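Long-range contacts in putative L-alanine-DL-glutamate epimerase (PDB 3GO2), which probably works as a magnesium-dependent racemase or epimerase of the mandelate racemase/muconate lactonizing enzyme family: residues A[120-125]-A[161-166]; A[240-245]-A[339-344]. All coordinates share one frame; numbering follows the deposited sequence.

Interaction 1 of 2, residues A[120-125]-A[161-166]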
loop_
_atom_site.group_PDB
_atom_site.type_symbol
_atom_site.label_atom_id
_atom_site.label_comp_id
_atom_site.label_asym_id
_atom_site.label_seq_id
_atom_site.Cartn_x
_atom_site.Cartn_y
_atom_site.Cartn_z
ATOM N N PRO A 120 -9.905 -12.168 36.303
ATOM C CA PRO A 120 -11.060 -12.913 35.800
ATOM C C PRO A 120 -10.600 -14.017 34.866
ATOM O O PRO A 120 -9.667 -13.830 34.068
ATOM C CB PRO A 120 -11.877 -11.865 35.038
ATOM C CG PRO A 120 -11.392 -10.565 35.574
ATOM C CD PRO A 120 -9.937 -10.761 35.871
ATOM N N VAL A 121 -11.243 -15.171 35.006
ATOM C CA VAL A 121 -10.952 -16.311 34.171
ATOM C C VAL A 121 -12.145 -16.746 33.345
ATOM O O VAL A 121 -13.280 -16.298 33.542
ATOM C CB VAL A 121 -10.397 -17.525 34.974
ATOM C CG1 VAL A 121 -9.109 -17.145 35.668
ATOM C CG2 VAL A 121 -11.427 -18.076 35.963
ATOM N N TYR A 122 -11.857 -17.601 32.376
ATOM C CA TYR A 122 -12.882 -18.426 31.748
ATOM C C TYR A 122 -12.530 -19.889 31.968
ATOM O O TYR A 122 -11.352 -20.255 32.013
ATOM C CB TYR A 122 -13.065 -18.092 30.262
ATOM C CG TYR A 122 -11.945 -18.424 29.277
ATOM C CD1 TYR A 122 -11.869 -19.674 28.664
ATOM C CD2 TYR A 122 -10.987 -17.475 28.941
ATOM C CE1 TYR A 122 -10.874 -19.976 27.754
ATOM C CE2 TYR A 122 -9.998 -17.765 28.006
ATOM C CZ TYR A 122 -9.951 -19.002 27.412
ATOM O OH TYR A 122 -8.947 -19.281 26.498
ATOM N N TRP A 123 -13.558 -20.705 32.175
ATOM C CA TRP A 123 -13.416 -22.131 32.344
ATOM C C TRP A 123 -13.305 -22.737 30.946
ATOM O O TRP A 123 -14.295 -22.792 30.186
ATOM C CB TRP A 123 -14.633 -22.674 33.128
ATOM C CG TRP A 123 -14.741 -24.155 33.284
ATOM C CD1 TRP A 123 -14.028 -25.128 32.637
ATOM C CD2 TRP A 123 -15.662 -24.849 34.145
ATOM N NE1 TRP A 123 -14.456 -26.373 33.032
ATOM C CE2 TRP A 123 -15.461 -26.227 33.953
ATOM C CE3 TRP A 123 -16.637 -24.425 35.054
ATOM C CZ2 TRP A 123 -16.196 -27.208 34.658
ATOM C CZ3 TRP A 123 -17.363 -25.393 35.750
ATOM C CH2 TRP A 123 -17.135 -26.758 35.547
ATOM N N SER A 124 -12.091 -23.165 30.622
ATOM C CA SER A 124 -11.769 -23.648 29.278
ATOM C C SER A 124 -12.051 -25.129 29.092
ATOM O O SER A 124 -12.276 -25.859 30.065
ATOM C CB SER A 124 -10.316 -23.304 28.974
ATOM O OG SER A 124 -10.039 -23.365 27.582
ATOM N N HIS A 125 -12.039 -25.591 27.845
ATOM C CA HIS A 125 -12.340 -27.004 27.542
ATOM C C HIS A 125 -13.589 -27.489 28.275
ATOM O O HIS A 125 -13.601 -28.558 28.941
ATOM C CB HIS A 125 -11.138 -27.867 27.851
ATOM C CG HIS A 125 -9.914 -27.407 27.118
ATOM N ND1 HIS A 125 -8.968 -26.594 27.700
ATOM C CD2 HIS A 125 -9.549 -27.550 25.820
ATOM C CE1 HIS A 125 -8.047 -26.289 26.799
ATOM N NE2 HIS A 125 -8.372 -26.859 25.655
ATOM N N ALA A 161 -17.515 -17.054 32.345
ATOM C CA ALA A 161 -17.251 -17.390 30.935
ATOM C C ALA A 161 -16.770 -18.823 30.798
ATOM O O ALA A 161 -16.103 -19.345 31.689
ATOM C CB ALA A 161 -16.248 -16.428 30.333
ATOM N N ILE A 162 -17.138 -19.466 29.690
ATOM C CA ILE A 162 -16.710 -20.824 29.370
ATOM C C ILE A 162 -16.290 -20.885 27.906
ATOM O O ILE A 162 -16.802 -20.106 27.098
ATOM C CB ILE A 162 -17.854 -21.877 29.618
ATOM C CG1 ILE A 162 -19.088 -21.568 28.786
ATOM C CG2 ILE A 162 -18.216 -21.916 31.102
ATOM C CD1 ILE A 162 -20.254 -22.541 29.034
ATOM N N LYS A 163 -15.376 -21.802 27.577
ATOM C CA LYS A 163 -14.956 -22.013 26.203
ATOM C C LYS A 163 -15.170 -23.432 25.750
ATOM O O LYS A 163 -14.781 -24.358 26.438
ATOM C CB LYS A 163 -13.496 -21.648 26.019
ATOM C CG LYS A 163 -13.096 -21.549 24.546
ATOM C CD LYS A 163 -11.711 -20.908 24.298
ATOM C CE LYS A 163 -10.526 -21.846 24.510
ATOM N NZ LYS A 163 -9.198 -21.148 24.333
ATOM N N THR A 164 -15.778 -23.597 24.579
ATOM C CA THR A 164 -15.948 -24.916 23.982
ATOM C C THR A 164 -15.231 -24.998 22.627
ATOM O O THR A 164 -14.655 -24.017 22.151
ATOM C CB THR A 164 -17.455 -25.290 23.821
ATOM O OG1 THR A 164 -17.559 -26.689 23.544
ATOM C CG2 THR A 164 -18.160 -24.434 22.734
ATOM N N ASN A 165 -15.297 -26.173 22.022
ATOM C CA ASN A 165 -14.667 -26.460 20.723
ATOM C C ASN A 165 -15.760 -26.991 19.776
ATOM O O ASN A 165 -16.943 -26.664 19.952
ATOM C CB ASN A 165 -13.528 -27.441 20.907
ATOM C CG ASN A 165 -12.419 -26.906 21.804
ATOM O OD1 ASN A 165 -11.367 -26.420 21.312
ATOM N ND2 ASN A 165 -12.627 -26.977 23.102
ATOM N N ILE A 166 -15.383 -27.763 18.769
ATOM C CA ILE A 166 -16.331 -28.233 17.751
ATOM C C ILE A 166 -16.681 -29.704 18.001
ATOM O O ILE A 166 -15.782 -30.564 18.053
ATOM C CB ILE A 166 -15.779 -28.102 16.315
ATOM C CG1 ILE A 166 -15.136 -26.728 16.085
ATOM C CG2 ILE A 166 -16.913 -28.372 15.268
ATOM C CD1 ILE A 166 -14.376 -26.620 14.760
HETATM O O HOH W 1 -11.835 -25.046 24.938
#

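Interaction 2 of 2, residues A[240-245]-A[339-344]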
loop_
_atom_site.group_PDB
_atom_site.type_symbol
_atom_site.label_atom_id
_atom_site.label_comp_id
_atom_site.label_asym_id
_atom_site.label_seq_id
_atom_site.Cartn_x
_atom_site.Cartn_y
_atom_site.Cartn_z
ATOM N N ASP A 240 -24.532 -14.788 20.639
ATOM C CA ASP A 240 -23.702 -13.926 21.456
ATOM C C ASP A 240 -22.420 -14.664 21.849
ATOM O O ASP A 240 -22.461 -15.548 22.692
ATOM C CB ASP A 240 -24.469 -13.511 22.704
ATOM C CG ASP A 240 -23.665 -12.628 23.629
ATOM O OD1 ASP A 240 -22.783 -11.881 23.154
ATOM O OD2 ASP A 240 -23.961 -12.668 24.845
ATOM N N LEU A 241 -21.297 -14.348 21.196
ATOM C CA LEU A 241 -20.018 -14.999 21.514
ATOM C C LEU A 241 -18.974 -13.989 21.981
ATOM O O LEU A 241 -18.737 -12.965 21.334
ATOM C CB LEU A 241 -19.461 -15.755 20.301
ATOM C CG LEU A 241 -20.380 -16.846 19.740
ATOM C CD1 LEU A 241 -19.930 -17.389 18.390
ATOM C CD2 LEU A 241 -20.470 -17.974 20.763
ATOM N N PHE A 242 -18.325 -14.317 23.085
ATOM C CA PHE A 242 -17.293 -13.479 23.697
ATOM C C PHE A 242 -16.117 -13.346 22.746
ATOM O O PHE A 242 -15.573 -12.266 22.543
ATOM C CB PHE A 242 -16.875 -14.147 24.999
ATOM C CG PHE A 242 -15.814 -13.437 25.779
ATOM C CD1 PHE A 242 -16.142 -12.700 26.908
ATOM C CD2 PHE A 242 -14.474 -13.590 25.466
ATOM C CE1 PHE A 242 -15.146 -12.118 27.664
ATOM C CE2 PHE A 242 -13.488 -12.969 26.215
ATOM C CZ PHE A 242 -13.821 -12.257 27.324
ATOM N N TRP A 243 -15.751 -14.468 22.138
ATOM C CA TRP A 243 -14.830 -14.473 21.034
ATOM C C TRP A 243 -14.980 -15.748 20.213
ATOM O O TRP A 243 -15.487 -16.773 20.702
ATOM C CB TRP A 243 -13.377 -14.217 21.472
ATOM C CG TRP A 243 -12.547 -15.313 22.102
ATOM C CD1 TRP A 243 -12.504 -16.645 21.770
ATOM C CD2 TRP A 243 -11.549 -15.115 23.099
ATOM N NE1 TRP A 243 -11.561 -17.292 22.527
ATOM C CE2 TRP A 243 -10.941 -16.371 23.341
ATOM C CE3 TRP A 243 -11.078 -13.984 23.801
ATOM C CZ2 TRP A 243 -9.923 -16.532 24.271
ATOM C CZ3 TRP A 243 -10.074 -14.146 24.719
ATOM C CH2 TRP A 243 -9.496 -15.418 24.955
ATOM N N VAL A 244 -14.488 -15.681 18.976
ATOM C CA VAL A 244 -14.276 -16.862 18.146
ATOM C C VAL A 244 -12.768 -16.907 17.880
ATOM O O VAL A 244 -12.165 -15.961 17.377
ATOM C CB VAL A 244 -15.028 -16.811 16.822
ATOM C CG1 VAL A 244 -14.709 -18.051 15.983
ATOM C CG2 VAL A 244 -16.505 -16.683 17.068
ATOM N N GLU A 245 -12.167 -18.011 18.295
ATOM C CA GLU A 245 -10.731 -18.194 18.285
ATOM C C GLU A 245 -10.308 -19.026 17.095
ATOM O O GLU A 245 -10.803 -20.154 16.894
ATOM C CB GLU A 245 -10.336 -18.874 19.598
ATOM C CG GLU A 245 -8.889 -19.012 19.865
ATOM C CD GLU A 245 -8.606 -19.536 21.301
ATOM O OE1 GLU A 245 -7.467 -19.975 21.537
ATOM O OE2 GLU A 245 -9.491 -19.468 22.190
ATOM N N LEU A 339 -4.970 -6.665 29.762
ATOM C CA LEU A 339 -5.348 -8.061 29.960
ATOM C C LEU A 339 -6.823 -8.275 29.636
ATOM O O LEU A 339 -7.708 -7.706 30.301
ATOM C CB LEU A 339 -5.074 -8.503 31.402
ATOM C CG LEU A 339 -5.486 -9.926 31.779
ATOM C CD1 LEU A 339 -4.548 -10.979 31.170
ATOM C CD2 LEU A 339 -5.539 -10.074 33.314
ATOM N N ARG A 340 -7.102 -9.109 28.639
ATOM C CA ARG A 340 -8.487 -9.384 28.260
ATOM C C ARG A 340 -9.229 -10.229 29.293
ATOM O O ARG A 340 -10.360 -9.888 29.716
ATOM C CB ARG A 340 -8.570 -10.124 26.896
ATOM C CG ARG A 340 -10.025 -10.368 26.452
ATOM C CD ARG A 340 -10.706 -9.051 26.190
ATOM N NE ARG A 340 -12.131 -9.130 25.922
ATOM C CZ ARG A 340 -13.091 -9.054 26.847
ATOM N NH1 ARG A 340 -12.798 -8.989 28.142
ATOM N NH2 ARG A 340 -14.356 -9.081 26.474
ATOM N N ILE A 341 -8.594 -11.343 29.647
ATOM C CA ILE A 341 -9.151 -12.424 30.479
ATOM C C ILE A 341 -8.056 -13.488 30.579
ATOM O O ILE A 341 -7.099 -13.436 29.807
ATOM C CB ILE A 341 -10.420 -13.025 29.845
ATOM C CG1 ILE A 341 -11.182 -13.898 30.831
ATOM C CG2 ILE A 341 -10.103 -13.838 28.588
ATOM C CD1 ILE A 341 -12.641 -14.130 30.393
ATOM N N MET A 342 -8.176 -14.439 31.515
ATOM C CA MET A 342 -7.216 -15.555 31.630
ATOM C C MET A 342 -7.913 -16.913 31.493
ATOM O O MET A 342 -8.914 -17.196 32.141
ATOM C CB MET A 342 -6.400 -15.518 32.941
ATOM C CG MET A 342 -5.443 -16.734 33.148
ATOM S SD MET A 342 -4.254 -16.399 34.489
ATOM C CE MET A 342 -3.956 -18.144 34.966
ATOM N N GLU A 343 -7.376 -17.742 30.616
ATOM C CA GLU A 343 -7.820 -19.117 30.470
ATOM C C GLU A 343 -7.447 -19.965 31.668
ATOM O O GLU A 343 -6.364 -19.851 32.182
ATOM C CB GLU A 343 -7.123 -19.732 29.239
ATOM C CG GLU A 343 -7.602 -21.147 28.916
ATOM C CD GLU A 343 -6.950 -21.728 27.680
ATOM O OE1 GLU A 343 -5.864 -21.238 27.284
ATOM O OE2 GLU A 343 -7.536 -22.677 27.110
ATOM N N THR A 344 -8.322 -20.879 32.072
ATOM C CA THR A 344 -7.890 -21.933 32.993
ATOM C C THR A 344 -8.801 -23.142 32.813
ATOM O O THR A 344 -9.954 -22.984 32.426
ATOM C CB THR A 344 -7.879 -21.440 34.465
ATOM O OG1 THR A 344 -7.074 -22.306 35.253
ATOM C CG2 THR A 344 -9.293 -21.373 35.045
HETATM O O HOH W 2 -15.213 -9.854 23.780
#

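Interaction 1 of 2, residues A[120-125]-A[161-166]
Lys163 lays its aliphatic chain beside the ring of Tyr122, with CB 3.6 Å from CE1 and CD almost as near the same ring atom. The chain is bent at its third torsion (chi3 80°), which carries the ammonium group round to the phenol, where NZ donates a 2.9 Å hydrogen bond to Tyr122 OH. From there NZ also forms a salt bridge to Glu245, a magnesium ligand, so the lysine is gripped both along its stem and at its charged end. Ser124 OG, itself hydrogen-bonded to Glu343, packs 3.5 Å from Lys163 CE. Behind these side chains the backbones run roughly in parallel at an angle of 38° and touch through a single beta bridge between Trp123 and Ile162. Trp123 N reaches Ala161 O at 2.9 Å, and Trp123 O accepts from Lys163 N at 3.0 Å. Tyr122 CB and Ala161 CB meet 3.6 Å apart on the flank of this bridge. Strands 118-123 and 161-168 are neighbouring, roughly parallel members of the modified (β/α)7β barrel of the enolase superfamily, and the bridge joins them in its wall. The side chains of Tyr122 and Lys163 lean to the interior, whereas Ile162 packs on helices 144-156 and 193-210. Beyond the bridge the backbones part, and a water spans the gap, accepting from His125 N at 3.0 Å and from Asn165 ND2 at 2.8 Å; ND2 is also hydrogen-bonded to Thr128 OG1. The same water sits over one face of the imidazole, toward its rim, while ND1 is hydrogen-bonded to Asp345. His125 and Lys163 have been seen to bind 2-oxoglutarate, and His125 and Asn165 fumarate, in structures of this protein, although neither ligand is bound to this chain.

Interaction 2 of 2, residues A[240-245]-A[339-344]
Phe242 and Arg340 reach for each other from opposite directions, and the far end of the phenyl ring comes to lie over one face of the guanidinium. Its CZ stands 3.3 Å from Arg340 CZ, above the centre of the group, with the two planes 31° apart. With CG anti to the backbone N (chi1 180°), the ring of Phe242 is carried across toward Arg340, which itself bends at its second torsion before the guanidinium is set against the ring. A water lies at the guanidinium edge, in its plane, accepting from NH2 at 2.9 Å and donating to Phe242 O at 2.7 Å, so a water bridge runs beside the ring-guanidinium contact. The charge of Arg340 is met by Glu227 of a second subunit, which forms a salt bridge with NE and links this interior packing to the subunit interface.

Ile341 divides its branches between the two aromatic side chains: CD1 sits 3.8 Å from Phe242 CZ, and CG2 touches Trp243 CZ3 at 3.9 Å. The indole passes Arg340 in the opposite sense, its edge toward the CG methylene and its plane 77° from the guanidinium. Trp243 CE3 lies in the plane of the phenyl ring, at its edge, and that edge stands above the indole plane just beyond its rim. At its other end NE1 makes a weak hydrogen bond, 3.0 Å long, to OE2 of Glu245. The packing fills the barrel interior toward the N-terminal ends of the strands, with Glu245 farther along toward the magnesium site, as in enolase-superfamily barrels.

How the interactions relate
From the N terminus, interaction 1 comes first, closing a loop of 35 residues, about half helical, between strand 118-123 and strand 161-168. Interaction 2 opens only later and closes a span of 93 residues that includes several strands and helices of the barrel; the two loops follow in series and neither nest nor cross. In space they nevertheless adjoin, their centres about 8 Å apart. Strand 342-344 returns beside 118-123, so both contacts tie parts of one barrel wall, interaction 1 between neighbouring strands through the backbone, interaction 2 across the interior. Lys163 to Glu245 and Ser124 to Glu343 link the two contacts near the magnesium site.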